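Local coordinates for Aureochrome1-like protein (Ochromonas danica, PDB 6I20) that binds flavin mononucleotide in a light-oxygen-voltage type PAS domain and, as in other aureochromes, probably senses blue light, at residues A[17-22]-A[28-33]; A[83-88]-A[93-98]; A[99-104]-A[110-115]. All coordinates share one frame; numbering follows the deposited sequence.

In the fold
Contact 1 comes first along the chain: the hairpin of 17-22 and 28-33 closes a short loop near the N terminus. The chain then runs through the helical connection before contact 2, where 83-88 and 93-98 close the next hairpin, and contact 3 follows, with 99-104 and 110-115. The three loops lie in series; none nests in or crosses another. Contacts 2 and 3 share strand 92-103, and contact 3 is joined to contact 1 because strand 109-119 lies beside strand 18-21. Together they build one five-stranded antiparallel PAS sheet, with strands 30-33 and 79-86 outermost, and all three touch the flavin.

Contact 1. Residues A[17-22]-A[28-33]; sequences NFVISD and NPIVYA. With FMN (flavin mononucleotide), chain E.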
loop_
_atom_site.group_PDB
_atom_site.type_symbol
_atom_site.label_atom_id
_atom_site.label_comp_id
_atom_site.label_asym_id
_atom_site.label_seq_id
_atom_site.Cartn_x
_atom_site.Cartn_y
_atom_site.Cartn_z
ATOM N N ASN A 17 7.128 -6.607 0.048
ATOM C CA ASN A 17 6.524 -5.649 -0.911
ATOM C C ASN A 17 5.931 -4.520 -0.090
ATOM O O ASN A 17 4.994 -4.724 0.657
ATOM C CB ASN A 17 5.361 -6.283 -1.703
ATOM C CG ASN A 17 5.739 -7.568 -2.362
ATOM O OD1 ASN A 17 6.887 -7.759 -2.759
ATOM N ND2 ASN A 17 4.779 -8.471 -2.475
ATOM N N PHE A 18 6.445 -3.308 -0.232
ATOM C CA PHE A 18 5.902 -2.212 0.511
ATOM C C PHE A 18 6.286 -0.900 -0.141
ATOM O O PHE A 18 7.235 -0.827 -0.933
ATOM C CB PHE A 18 6.363 -2.257 1.993
ATOM C CG PHE A 18 7.837 -1.994 2.183
ATOM C CD1 PHE A 18 8.749 -3.044 2.067
ATOM C CD2 PHE A 18 8.328 -0.697 2.398
ATOM C CE1 PHE A 18 10.116 -2.819 2.208
ATOM C CE2 PHE A 18 9.702 -0.479 2.528
ATOM C CZ PHE A 18 10.586 -1.539 2.397
ATOM N N VAL A 19 5.537 0.133 0.271
ATOM C CA VAL A 19 5.820 1.516 -0.062
ATOM C C VAL A 19 5.658 2.381 1.172
ATOM O O VAL A 19 4.997 1.991 2.138
ATOM C CB VAL A 19 4.894 2.083 -1.173
ATOM C CG1 VAL A 19 5.056 1.292 -2.455
ATOM C CG2 VAL A 19 3.471 2.124 -0.741
ATOM N N ILE A 20 6.294 3.541 1.134
ATOM C CA ILE A 20 6.156 4.590 2.142
ATOM C C ILE A 20 5.620 5.833 1.425
ATOM O O ILE A 20 6.175 6.207 0.374
ATOM C CB ILE A 20 7.532 4.933 2.776
ATOM C CG1 ILE A 20 8.229 3.651 3.255
ATOM C CG2 ILE A 20 7.337 5.916 3.907
ATOM C CD1 ILE A 20 7.442 2.900 4.301
ATOM N N SER A 21 4.582 6.469 1.988
ATOM C CA SER A 21 4.048 7.707 1.422
ATOM C C SER A 21 4.296 8.859 2.381
ATOM O O SER A 21 4.616 8.644 3.566
ATOM C CB SER A 21 2.547 7.613 1.138
ATOM O OG SER A 21 1.779 7.730 2.343
ATOM N N ASP A 22 4.169 10.073 1.889
ATOM C CA ASP A 22 4.348 11.290 2.679
ATOM C C ASP A 22 3.131 12.196 2.560
ATOM O O ASP A 22 2.961 12.866 1.542
ATOM C CB ASP A 22 5.617 12.038 2.253
ATOM C CG ASP A 22 5.944 13.251 3.142
ATOM O OD1 ASP A 22 5.070 13.760 3.865
ATOM O OD2 ASP A 22 7.114 13.705 3.109
ATOM N N ASN A 28 -0.322 12.854 -1.148
ATOM C CA ASN A 28 0.206 11.740 -0.369
ATOM C C ASN A 28 0.933 10.694 -1.214
ATOM O O ASN A 28 0.590 9.482 -1.201
ATOM C CB ASN A 28 -0.948 11.086 0.425
ATOM C CG ASN A 28 -0.489 10.087 1.466
ATOM O OD1 ASN A 28 0.628 10.162 1.988
ATOM N ND2 ASN A 28 -1.353 9.141 1.761
ATOM N N PRO A 29 1.965 11.144 -1.943
ATOM C CA PRO A 29 2.643 10.252 -2.866
ATOM C C PRO A 29 3.660 9.324 -2.211
ATOM O O PRO A 29 4.149 9.576 -1.094
ATOM C CB PRO A 29 3.369 11.213 -3.761
ATOM C CG PRO A 29 3.759 12.323 -2.848
ATOM C CD PRO A 29 2.545 12.481 -1.980
ATOM N N ILE A 30 4.025 8.318 -2.964
ATOM C CA ILE A 30 5.070 7.376 -2.604
ATOM C C ILE A 30 6.423 8.104 -2.601
ATOM O O ILE A 30 6.797 8.770 -3.575
ATOM C CB ILE A 30 5.119 6.210 -3.584
ATOM C CG1 ILE A 30 3.845 5.395 -3.587
ATOM C CG2 ILE A 30 6.324 5.313 -3.342
ATOM C CD1 ILE A 30 3.761 4.489 -4.822
ATOM N N VAL A 31 7.177 7.933 -1.500
ATOM C CA VAL A 31 8.538 8.458 -1.354
ATOM C C VAL A 31 9.584 7.314 -1.256
ATOM O O VAL A 31 10.789 7.610 -1.318
ATOM C CB VAL A 31 8.725 9.452 -0.183
ATOM C CG1 VAL A 31 7.952 10.737 -0.441
ATOM C CG2 VAL A 31 8.346 8.802 1.140
ATOM N N TYR A 32 9.152 6.059 -1.151
ATOM C CA TYR A 32 10.063 4.928 -1.139
ATOM C C TYR A 32 9.237 3.725 -1.606
ATOM O O TYR A 32 8.092 3.534 -1.137
ATOM C CB TYR A 32 10.606 4.648 0.291
ATOM C CG TYR A 32 11.656 3.579 0.288
ATOM C CD1 TYR A 32 11.302 2.235 0.382
ATOM C CD2 TYR A 32 13.013 3.915 0.144
ATOM C CE1 TYR A 32 12.279 1.221 0.307
ATOM C CE2 TYR A 32 13.987 2.939 0.087
ATOM C CZ TYR A 32 13.610 1.603 0.152
ATOM O OH TYR A 32 14.612 0.635 0.090
ATOM N N ALA A 33 9.803 2.895 -2.479
ATOM C CA ALA A 33 9.130 1.655 -2.909
ATOM C C ALA A 33 10.130 0.544 -2.925
ATOM O O ALA A 33 11.244 0.708 -3.424
ATOM C CB ALA A 33 8.516 1.809 -4.299
HETATM N N1 FMN E . -4.198 1.440 -2.993
HETATM C C2 FMN E . -4.153 0.312 -3.734
HETATM O O2 FMN E . -5.117 0.067 -4.496
HETATM N N3 FMN E . -3.111 -0.555 -3.710
HETATM C C4 FMN E . -2.028 -0.359 -2.899
HETATM O O4 FMN E . -1.112 -1.224 -2.853
HETATM C C4A FMN E . -2.007 0.834 -2.121
HETATM N N5 FMN E . -0.938 1.102 -1.306
HETATM C C5A FMN E . -1.007 2.204 -0.521
HETATM C C6 FMN E . 0.062 2.507 0.351
HETATM C C7 FMN E . 0.046 3.597 1.157
HETATM C C7M FMN E . 1.218 3.879 2.124
HETATM C C8 FMN E . -1.075 4.496 1.146
HETATM C C8M FMN E . -1.113 5.693 2.040
HETATM C C9 FMN E . -2.127 4.227 0.304
HETATM C C9A FMN E . -2.147 3.104 -0.511
HETATM N N10 FMN E . -3.206 2.863 -1.423
HETATM C C10 FMN E . -3.167 1.717 -2.163
HETATM C "C1'" FMN E . -4.421 3.668 -1.400
HETATM C "C2'" FMN E . -4.433 4.893 -2.320
HETATM O "O2'" FMN E . -3.112 5.454 -2.349
HETATM C "C3'" FMN E . -5.405 5.926 -1.771
HETATM O "O3'" FMN E . -5.104 6.265 -0.406
HETATM C "C4'" FMN E . -6.864 5.536 -1.860
HETATM O "O4'" FMN E . -7.141 5.162 -3.220
HETATM C "C5'" FMN E . -7.783 6.747 -1.486
HETATM O "O5'" FMN E . -7.218 7.996 -2.009
HETATM P P FMN E . -8.253 9.202 -2.282
HETATM O O1P FMN E . -7.461 10.299 -2.880
HETATM O O2P FMN E . -9.286 8.667 -3.185
HETATM O O3P FMN E . -8.800 9.518 -0.896
#
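Val19 and Ala33 form an antiparallel, non-hydrogen-bonded pair, Ile20 and Tyr32 a hydrogen-bonded one, and between Ile20 and Ser21 the register slips by one residue, so that Ser21 pairs with Ile30. Val31 and Tyr32 both face Ile20, which makes this a classic beta bulge in the first hairpin of the PAS fold. Ile20 O accepts Val31 N at 2.7 Å and, more weakly, Tyr32 N, while Ile20 N gives its hydrogen to Tyr32 O. Past the bulge Asp22 N bonds to Pro29 O, holding the strands together toward the turn.

Away from the bulge the side chains sort onto two faces. On the flavin side, Val19 sets CG1 against Ala33 CB at 4.0 Å and turns its other branch to the cofactor, CG2 lying 3.6 Å from FMN C6. On the other face the rings of Phe18 and Tyr32 are nearly parallel, 14° apart, but slid sidewise so far (centroids 5.9 Å apart) that they meet through Phe18 CE2 and Tyr32 CE1 at 3.8 Å instead of stacking. Val8 and Leu11 of helix 6-13 pack against Phe18.

Near the turn, Ser21 OG donates to Asn28 OD1 at 2.7 Å, approaching from above the carbonyl plane with a C=O...donor angle of 113°. Asn28 reaches it by holding CG opposite its own backbone N, chi1 -169°. An alanine here would remove the amide, and the Ser21 hydroxyl would probably lose its acceptor and be left freer to turn. The same amide also meets the cofactor, with Asn28 ND2 3.5 Å from the methyl carbon FMN C8M.

Contact 2. Residues A[83-88]-A[93-98]; sequences LLNYRK and FWNQLF. With FMN (flavin mononucleotide), chain E.
Phe93 spreads one face of its ring over the CB of Asn85, which lies 4.0 Å from the ring centroid and 26° off the normal. Arg87 lies obliquely beside the same ring: Phe93 CD1 sits over the centre of its guanidinium, whose plane is tilted 39° to the ring, while NH1 is held by Ser91. On the opposite face of the sheet Leu84 CD1 sits squarely above the five-membered ring of Trp94, 3.8 Å from its centroid, a CH-pi contact.

Between these faces runs an antiparallel hairpin, with Leu83 and Asn95, and Asn85 and Phe93, as hydrogen-bonded pairs. Its two asparagines read the polar end of the flavin. Asn85 OD1 accepts FMN N3 at 2.9 Å in an almost straight bond and also takes Asn95 ND2 at 2.9 Å, so one oxygen is gripped twice. With CG trans to the backbone N (chi1 179°), Asn95 brings that ND2 in from above the carbonyl plane of Asn85. Asn85 ND2 gives to FMN O2 at 3.0 Å and to Leu84 O, which fixes the rotation of the amide. Asn95 ND2 adds a weak bond to FMN O4, and beside it Leu97 lays CD2 3.5 Å from FMN C4A.

Strand 92-103 runs here between strands 79-86 and 109-119, the latter lending Gln116 beside Asn95; on the face away from the flavin, Trp94 packs against Ala124 and Lys125 of helix 121-130.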
loop_
_atom_site.group_PDB
_atom_site.type_symbol
_atom_site.label_atom_id
_atom_site.label_comp_id
_atom_site.label_asym_id
_atom_site.label_seq_id
_atom_site.Cartn_x
_atom_site.Cartn_y
_atom_site.Cartn_z
ATOM N N LEU A 83 -8.319 -6.068 -2.039
ATOM C CA LEU A 83 -8.906 -5.429 -3.231
ATOM C C LEU A 83 -8.158 -5.830 -4.474
ATOM O O LEU A 83 -7.004 -6.230 -4.442
ATOM C CB LEU A 83 -8.983 -3.913 -3.058
ATOM C CG LEU A 83 -7.755 -3.067 -3.359
ATOM C CD1 LEU A 83 -8.084 -1.573 -3.200
ATOM C CD2 LEU A 83 -6.555 -3.385 -2.478
ATOM N N LEU A 84 -8.857 -5.678 -5.612
ATOM C CA LEU A 84 -8.270 -6.013 -6.896
ATOM C C LEU A 84 -7.385 -4.880 -7.387
ATOM O O LEU A 84 -7.809 -3.723 -7.389
ATOM C CB LEU A 84 -9.385 -6.300 -7.898
ATOM C CG LEU A 84 -8.915 -7.001 -9.176
ATOM C CD1 LEU A 84 -8.589 -8.470 -8.921
ATOM C CD2 LEU A 84 -9.959 -6.867 -10.290
ATOM N N ASN A 85 -6.173 -5.222 -7.781
ATOM C CA ASN A 85 -5.238 -4.247 -8.320
ATOM C C ASN A 85 -4.746 -4.737 -9.689
ATOM O O ASN A 85 -4.952 -5.873 -10.100
ATOM C CB ASN A 85 -4.035 -4.045 -7.387
ATOM C CG ASN A 85 -4.250 -3.066 -6.255
ATOM O OD1 ASN A 85 -3.284 -2.890 -5.470
ATOM N ND2 ASN A 85 -5.372 -2.362 -6.163
ATOM N N TYR A 86 -4.137 -3.789 -10.394
ATOM C CA TYR A 86 -3.725 -3.923 -11.791
ATOM C C TYR A 86 -2.223 -3.653 -11.918
ATOM O O TYR A 86 -1.709 -2.644 -11.400
ATOM C CB TYR A 86 -4.450 -2.887 -12.667
ATOM C CG TYR A 86 -5.926 -3.168 -12.849
ATOM C CD1 TYR A 86 -6.830 -2.942 -11.821
ATOM C CD2 TYR A 86 -6.419 -3.633 -14.063
ATOM C CE1 TYR A 86 -8.172 -3.194 -11.975
ATOM C CE2 TYR A 86 -7.773 -3.860 -14.229
ATOM C CZ TYR A 86 -8.644 -3.655 -13.161
ATOM O OH TYR A 86 -10.022 -3.911 -13.239
ATOM N N ARG A 87 -1.532 -4.541 -12.633
ATOM C CA ARG A 87 -0.121 -4.337 -12.958
ATOM C C ARG A 87 -0.010 -3.386 -14.147
ATOM O O ARG A 87 -0.997 -3.079 -14.831
ATOM C CB ARG A 87 0.537 -5.666 -13.312
ATOM C CG ARG A 87 0.469 -6.682 -12.180
ATOM C CD ARG A 87 1.414 -7.841 -12.449
ATOM N NE ARG A 87 1.374 -8.864 -11.398
ATOM C CZ ARG A 87 0.438 -9.803 -11.303
ATOM N NH1 ARG A 87 -0.553 -9.862 -12.198
ATOM N NH2 ARG A 87 0.484 -10.692 -10.322
ATOM N N LYS A 88 1.220 -2.963 -14.445
ATOM C CA LYS A 88 1.486 -2.063 -15.569
ATOM C C LYS A 88 0.960 -2.687 -16.850
ATOM O O LYS A 88 0.456 -1.953 -17.710
ATOM C CB LYS A 88 2.999 -1.746 -15.664
ATOM C CG LYS A 88 3.318 -0.697 -16.725
ATOM C CD LYS A 88 4.687 -0.054 -16.614
ATOM C CE LYS A 88 5.786 -1.015 -16.959
ATOM N NZ LYS A 88 7.115 -0.334 -16.956
ATOM N N PHE A 93 -4.497 -8.750 -9.943
ATOM C CA PHE A 93 -4.185 -9.600 -8.805
ATOM C C PHE A 93 -4.967 -9.103 -7.621
ATOM O O PHE A 93 -5.284 -7.925 -7.530
ATOM C CB PHE A 93 -2.680 -9.624 -8.516
ATOM C CG PHE A 93 -2.083 -8.317 -8.090
ATOM C CD1 PHE A 93 -1.702 -7.371 -9.036
ATOM C CD2 PHE A 93 -1.875 -8.003 -6.747
ATOM C CE1 PHE A 93 -1.132 -6.157 -8.674
ATOM C CE2 PHE A 93 -1.295 -6.794 -6.386
ATOM C CZ PHE A 93 -0.928 -5.872 -7.339
ATOM N N TRP A 94 -5.230 -10.013 -6.686
ATOM C CA TRP A 94 -5.836 -9.626 -5.405
ATOM C C TRP A 94 -4.728 -9.239 -4.438
ATOM O O TRP A 94 -3.754 -9.980 -4.283
ATOM C CB TRP A 94 -6.687 -10.754 -4.832
ATOM C CG TRP A 94 -7.950 -10.955 -5.597
ATOM C CD1 TRP A 94 -8.167 -11.823 -6.632
ATOM C CD2 TRP A 94 -9.144 -10.204 -5.444
ATOM N NE1 TRP A 94 -9.451 -11.682 -7.102
ATOM C CE2 TRP A 94 -10.072 -10.694 -6.394
ATOM C CE3 TRP A 94 -9.529 -9.168 -4.600
ATOM C CZ2 TRP A 94 -11.357 -10.193 -6.488
ATOM C CZ3 TRP A 94 -10.798 -8.706 -4.657
ATOM C CH2 TRP A 94 -11.705 -9.216 -5.595
ATOM N N ASN A 95 -4.906 -8.098 -3.795
ATOM C CA ASN A 95 -3.912 -7.501 -2.906
ATOM C C ASN A 95 -4.532 -7.436 -1.513
ATOM O O ASN A 95 -5.504 -6.725 -1.286
ATOM C CB ASN A 95 -3.599 -6.090 -3.429
ATOM C CG ASN A 95 -2.591 -5.309 -2.618
ATOM O OD1 ASN A 95 -2.084 -5.789 -1.599
ATOM N ND2 ASN A 95 -2.260 -4.106 -3.087
ATOM N N GLN A 96 -3.931 -8.169 -0.547
ATOM C CA GLN A 96 -4.216 -7.932 0.873
ATOM C C GLN A 96 -3.281 -6.850 1.320
ATOM O O GLN A 96 -2.039 -7.051 1.385
ATOM C CB GLN A 96 -4.050 -9.205 1.705
ATOM C CG GLN A 96 -4.381 -8.954 3.158
ATOM C CD GLN A 96 -4.252 -10.215 3.980
ATOM O OE1 GLN A 96 -4.969 -11.132 3.752
ATOM N NE2 GLN A 96 -3.311 -10.242 4.907
ATOM N N LEU A 97 -3.850 -5.649 1.506
ATOM C CA LEU A 97 -3.136 -4.421 1.718
ATOM C C LEU A 97 -3.258 -3.993 3.169
ATOM O O LEU A 97 -4.341 -3.896 3.692
ATOM C CB LEU A 97 -3.769 -3.336 0.824
ATOM C CG LEU A 97 -3.269 -1.930 1.001
ATOM C CD1 LEU A 97 -1.784 -1.773 0.676
ATOM C CD2 LEU A 97 -4.086 -0.978 0.113
ATOM N N PHE A 98 -2.108 -3.729 3.785
ATOM C CA PHE A 98 -2.028 -3.197 5.160
ATOM C C PHE A 98 -1.489 -1.780 5.093
ATOM O O PHE A 98 -0.441 -1.563 4.476
ATOM C CB PHE A 98 -1.003 -4.055 5.932
ATOM C CG PHE A 98 -0.552 -3.473 7.256
ATOM C CD1 PHE A 98 -1.470 -3.161 8.235
ATOM C CD2 PHE A 98 0.781 -3.260 7.511
ATOM C CE1 PHE A 98 -1.034 -2.667 9.471
ATOM C CE2 PHE A 98 1.201 -2.784 8.733
ATOM C CZ PHE A 98 0.300 -2.461 9.690
HETATM N N1 FMN E . -4.198 1.440 -2.993
HETATM C C2 FMN E . -4.153 0.312 -3.734
HETATM O O2 FMN E . -5.117 0.067 -4.496
HETATM N N3 FMN E . -3.111 -0.555 -3.710
HETATM C C4 FMN E . -2.028 -0.359 -2.899
HETATM O O4 FMN E . -1.112 -1.224 -2.853
HETATM C C4A FMN E . -2.007 0.834 -2.121
HETATM N N5 FMN E . -0.938 1.102 -1.306
HETATM C C5A FMN E . -1.007 2.204 -0.521
HETATM C C6 FMN E . 0.062 2.507 0.351
HETATM C C7 FMN E . 0.046 3.597 1.157
HETATM C C7M FMN E . 1.218 3.879 2.124
HETATM C C8 FMN E . -1.075 4.496 1.146
HETATM C C8M FMN E . -1.113 5.693 2.040
HETATM C C9 FMN E . -2.127 4.227 0.304
HETATM C C9A FMN E . -2.147 3.104 -0.511
HETATM N N10 FMN E . -3.206 2.863 -1.423
HETATM C C10 FMN E . -3.167 1.717 -2.163
HETATM C "C1'" FMN E . -4.421 3.668 -1.400
HETATM C "C2'" FMN E . -4.433 4.893 -2.320
HETATM O "O2'" FMN E . -3.112 5.454 -2.349
HETATM C "C3'" FMN E . -5.405 5.926 -1.771
HETATM O "O3'" FMN E . -5.104 6.265 -0.406
HETATM C "C4'" FMN E . -6.864 5.536 -1.860
HETATM O "O4'" FMN E . -7.141 5.162 -3.220
HETATM C "C5'" FMN E . -7.783 6.747 -1.486
HETATM O "O5'" FMN E . -7.218 7.996 -2.009
HETATM P P FMN E . -8.253 9.202 -2.282
HETATM O O1P FMN E . -7.461 10.299 -2.880
HETATM O O2P FMN E . -9.286 8.667 -3.185
HETATM O O3P FMN E . -8.800 9.518 -0.896
#

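Contact 3. Residues A[99-104]-A[110-115]; sequences IAALRD and VNYLGV. With FMN (flavin mononucleotide), chain E.
Ile99 and Gly114 pair across an antiparallel hairpin of the PAS sheet, and their difference in size shapes the flavin pocket. Gly114 has no side chain to fill the place in front of it, and the dimethylbenzene end of the cofactor does so instead: FMN C7M lies 3.5 Å from Gly114 N, and the edge of the flavin ring occupies the space a side chain on Gly114 would need. Ile99 is the bump beside this hollow. In the conformer described here, which is one of two, CD1 comes to 3.6 Å from FMN C9, and Val69 and Leu73 of helix 63-75 pack against the same side chain.

Tyr112 borders the methyl end. Its CB stands 3.8 Å from FMN C7M, and its ring then leans outward across the neighbouring strand, beside small Ala101, whose CB meets Tyr112 CE1 at 4.2 Å. The short alanine leaves room for that bulk, and Ala100 O comes up to the edge of the ring, near its plane.

On the other face, away from the flavin, the knob is Leu102. With CG set opposite its carbonyl carbon (chi1 -60°), it reaches across the partner strand and drops CD1 between two side chains, 4.0 Å from Asn111 CB and 4.0 Å from Leu113 CB. Leu7 and Leu11 of helix 6-13 pack on Leu113. Near the turn the hairpin carries a classic beta bulge, where Val110 and Asn111 both face Leu102: Leu102 O takes Val110 N at 2.9 Å and, weakly, Asn111 N.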
loop_
_atom_site.group_PDB
_atom_site.type_symbol
_atom_site.label_atom_id
_atom_site.label_comp_id
_atom_site.label_asym_id
_atom_site.label_seq_id
_atom_site.Cartn_x
_atom_site.Cartn_y
_atom_site.Cartn_z
ATOM N N ILE A 99 -2.176 -0.840 5.743
ATOM C CA ILE A 99 -1.679 0.537 5.798
ATOM C C ILE A 99 -1.648 0.972 7.250
ATOM O O ILE A 99 -2.583 0.744 8.015
ATOM C CB ILE A 99 -2.507 1.514 4.917
ATOM C CG1 ILE A 99 -2.521 1.023 3.478
ATOM C CG2 ILE A 99 -1.938 2.927 4.955
ATOM C CD1 ILE A 99 -3.520 1.771 2.586
ATOM N N ALA A 100 -0.519 1.569 7.619
ATOM C CA ALA A 100 -0.298 2.016 8.997
ATOM C C ALA A 100 0.431 3.351 9.028
ATOM O O ALA A 100 1.286 3.634 8.208
ATOM C CB ALA A 100 0.535 1.008 9.764
ATOM N N ALA A 101 0.088 4.147 10.032
ATOM C CA ALA A 101 0.826 5.364 10.313
ATOM C C ALA A 101 2.191 5.059 10.920
ATOM O O ALA A 101 2.308 4.194 11.798
ATOM C CB ALA A 101 0.050 6.245 11.251
ATOM N N LEU A 102 3.195 5.789 10.469
ATOM C CA LEU A 102 4.532 5.839 11.073
ATOM C C LEU A 102 4.642 7.164 11.794
ATOM O O LEU A 102 4.540 8.227 11.179
ATOM C CB LEU A 102 5.594 5.673 10.002
ATOM C CG LEU A 102 5.562 4.373 9.194
ATOM C CD1 LEU A 102 6.502 4.443 8.011
ATOM C CD2 LEU A 102 5.883 3.199 10.038
ATOM N N ARG A 103 4.855 7.132 13.098
ATOM C CA ARG A 103 4.753 8.283 13.954
ATOM C C ARG A 103 6.088 8.714 14.517
ATOM O O ARG A 103 7.016 7.878 14.697
ATOM C CB ARG A 103 3.806 8.011 15.127
ATOM C CG ARG A 103 2.398 7.710 14.724
ATOM C CD ARG A 103 1.505 7.385 15.899
ATOM N NE ARG A 103 0.201 6.997 15.384
ATOM C CZ ARG A 103 -0.803 7.827 15.098
ATOM N NH1 ARG A 103 -0.736 9.127 15.340
ATOM N NH2 ARG A 103 -1.929 7.337 14.571
ATOM N N ASP A 104 6.184 9.993 14.832
ATOM C CA ASP A 104 7.330 10.533 15.581
ATOM C C ASP A 104 7.126 10.364 17.109
ATOM O O ASP A 104 6.114 9.842 17.580
ATOM C CB ASP A 104 7.639 11.958 15.133
ATOM C CG ASP A 104 6.630 12.984 15.611
ATOM O OD1 ASP A 104 5.795 12.744 16.494
ATOM O OD2 ASP A 104 6.714 14.140 15.076
ATOM N N VAL A 110 4.084 10.971 10.441
ATOM C CA VAL A 110 5.126 11.500 9.576
ATOM C C VAL A 110 5.032 10.845 8.211
ATOM O O VAL A 110 5.224 11.505 7.170
ATOM C CB VAL A 110 6.537 11.309 10.192
ATOM C CG1 VAL A 110 7.615 11.882 9.292
ATOM C CG2 VAL A 110 6.617 12.038 11.518
ATOM N N ASN A 111 4.759 9.568 8.157
ATOM C CA ASN A 111 4.670 8.824 6.904
ATOM C C ASN A 111 3.593 7.761 7.052
ATOM O O ASN A 111 3.182 7.425 8.180
ATOM C CB ASN A 111 6.002 8.132 6.531
ATOM C CG ASN A 111 7.100 9.099 6.142
ATOM O OD1 ASN A 111 8.052 9.326 6.914
ATOM N ND2 ASN A 111 7.025 9.664 4.933
ATOM N N TYR A 112 3.152 7.185 5.925
ATOM C CA TYR A 112 2.381 5.957 5.968
ATOM C C TYR A 112 3.149 4.819 5.334
ATOM O O TYR A 112 3.888 5.019 4.360
ATOM C CB TYR A 112 1.044 6.105 5.221
ATOM C CG TYR A 112 0.105 7.063 5.892
ATOM C CD1 TYR A 112 -0.642 6.684 6.987
ATOM C CD2 TYR A 112 -0.076 8.343 5.414
ATOM C CE1 TYR A 112 -1.488 7.576 7.616
ATOM C CE2 TYR A 112 -0.933 9.231 6.040
ATOM C CZ TYR A 112 -1.628 8.864 7.146
ATOM O OH TYR A 112 -2.476 9.777 7.760
ATOM N N LEU A 113 2.981 3.633 5.921
ATOM C CA LEU A 113 3.519 2.406 5.404
ATOM C C LEU A 113 2.392 1.629 4.762
ATOM O O LEU A 113 1.332 1.485 5.367
ATOM C CB LEU A 113 4.090 1.578 6.573
ATOM C CG LEU A 113 4.540 0.157 6.263
ATOM C CD1 LEU A 113 5.701 0.170 5.304
ATOM C CD2 LEU A 113 4.894 -0.563 7.561
ATOM N N GLY A 114 2.643 1.083 3.571
ATOM C CA GLY A 114 1.687 0.174 2.953
ATOM C C GLY A 114 2.398 -1.088 2.545
ATOM O O GLY A 114 3.449 -1.035 1.908
ATOM N N VAL A 115 1.875 -2.225 2.978
ATOM C CA VAL A 115 2.461 -3.526 2.682
ATOM C C VAL A 115 1.479 -4.337 1.860
ATOM O O VAL A 115 0.331 -4.526 2.287
ATOM C CB VAL A 115 2.826 -4.286 3.992
ATOM C CG1 VAL A 115 3.397 -5.673 3.666
ATOM C CG2 VAL A 115 3.767 -3.449 4.875
HETATM N N1 FMN E . -4.198 1.440 -2.993
HETATM C C2 FMN E . -4.153 0.312 -3.734
HETATM O O2 FMN E . -5.117 0.067 -4.496
HETATM N N3 FMN E . -3.111 -0.555 -3.710
HETATM C C4 FMN E . -2.028 -0.359 -2.899
HETATM O O4 FMN E . -1.112 -1.224 -2.853
HETATM C C4A FMN E . -2.007 0.834 -2.121
HETATM N N5 FMN E . -0.938 1.102 -1.306
HETATM C C5A FMN E . -1.007 2.204 -0.521
HETATM C C6 FMN E . 0.062 2.507 0.351
HETATM C C7 FMN E . 0.046 3.597 1.157
HETATM C C7M FMN E . 1.218 3.879 2.124
HETATM C C8 FMN E . -1.075 4.496 1.146
HETATM C C8M FMN E . -1.113 5.693 2.040
HETATM C C9 FMN E . -2.127 4.227 0.304
HETATM C C9A FMN E . -2.147 3.104 -0.511
HETATM N N10 FMN E . -3.206 2.863 -1.423
HETATM C C10 FMN E . -3.167 1.717 -2.163
HETATM C "C1'" FMN E . -4.421 3.668 -1.400
HETATM C "C2'" FMN E . -4.433 4.893 -2.320
HETATM O "O2'" FMN E . -3.112 5.454 -2.349
HETATM C "C3'" FMN E . -5.405 5.926 -1.771
HETATM O "O3'" FMN E . -5.104 6.265 -0.406
HETATM C "C4'" FMN E . -6.864 5.536 -1.860
HETATM O "O4'" FMN E . -7.141 5.162 -3.220
HETATM C "C5'" FMN E . -7.783 6.747 -1.486
HETATM O "O5'" FMN E . -7.218 7.996 -2.009
HETATM P P FMN E . -8.253 9.202 -2.282
HETATM O O1P FMN E . -7.461 10.299 -2.880
HETATM O O2P FMN E . -9.286 8.667 -3.185
HETATM O O3P FMN E . -8.800 9.518 -0.896
#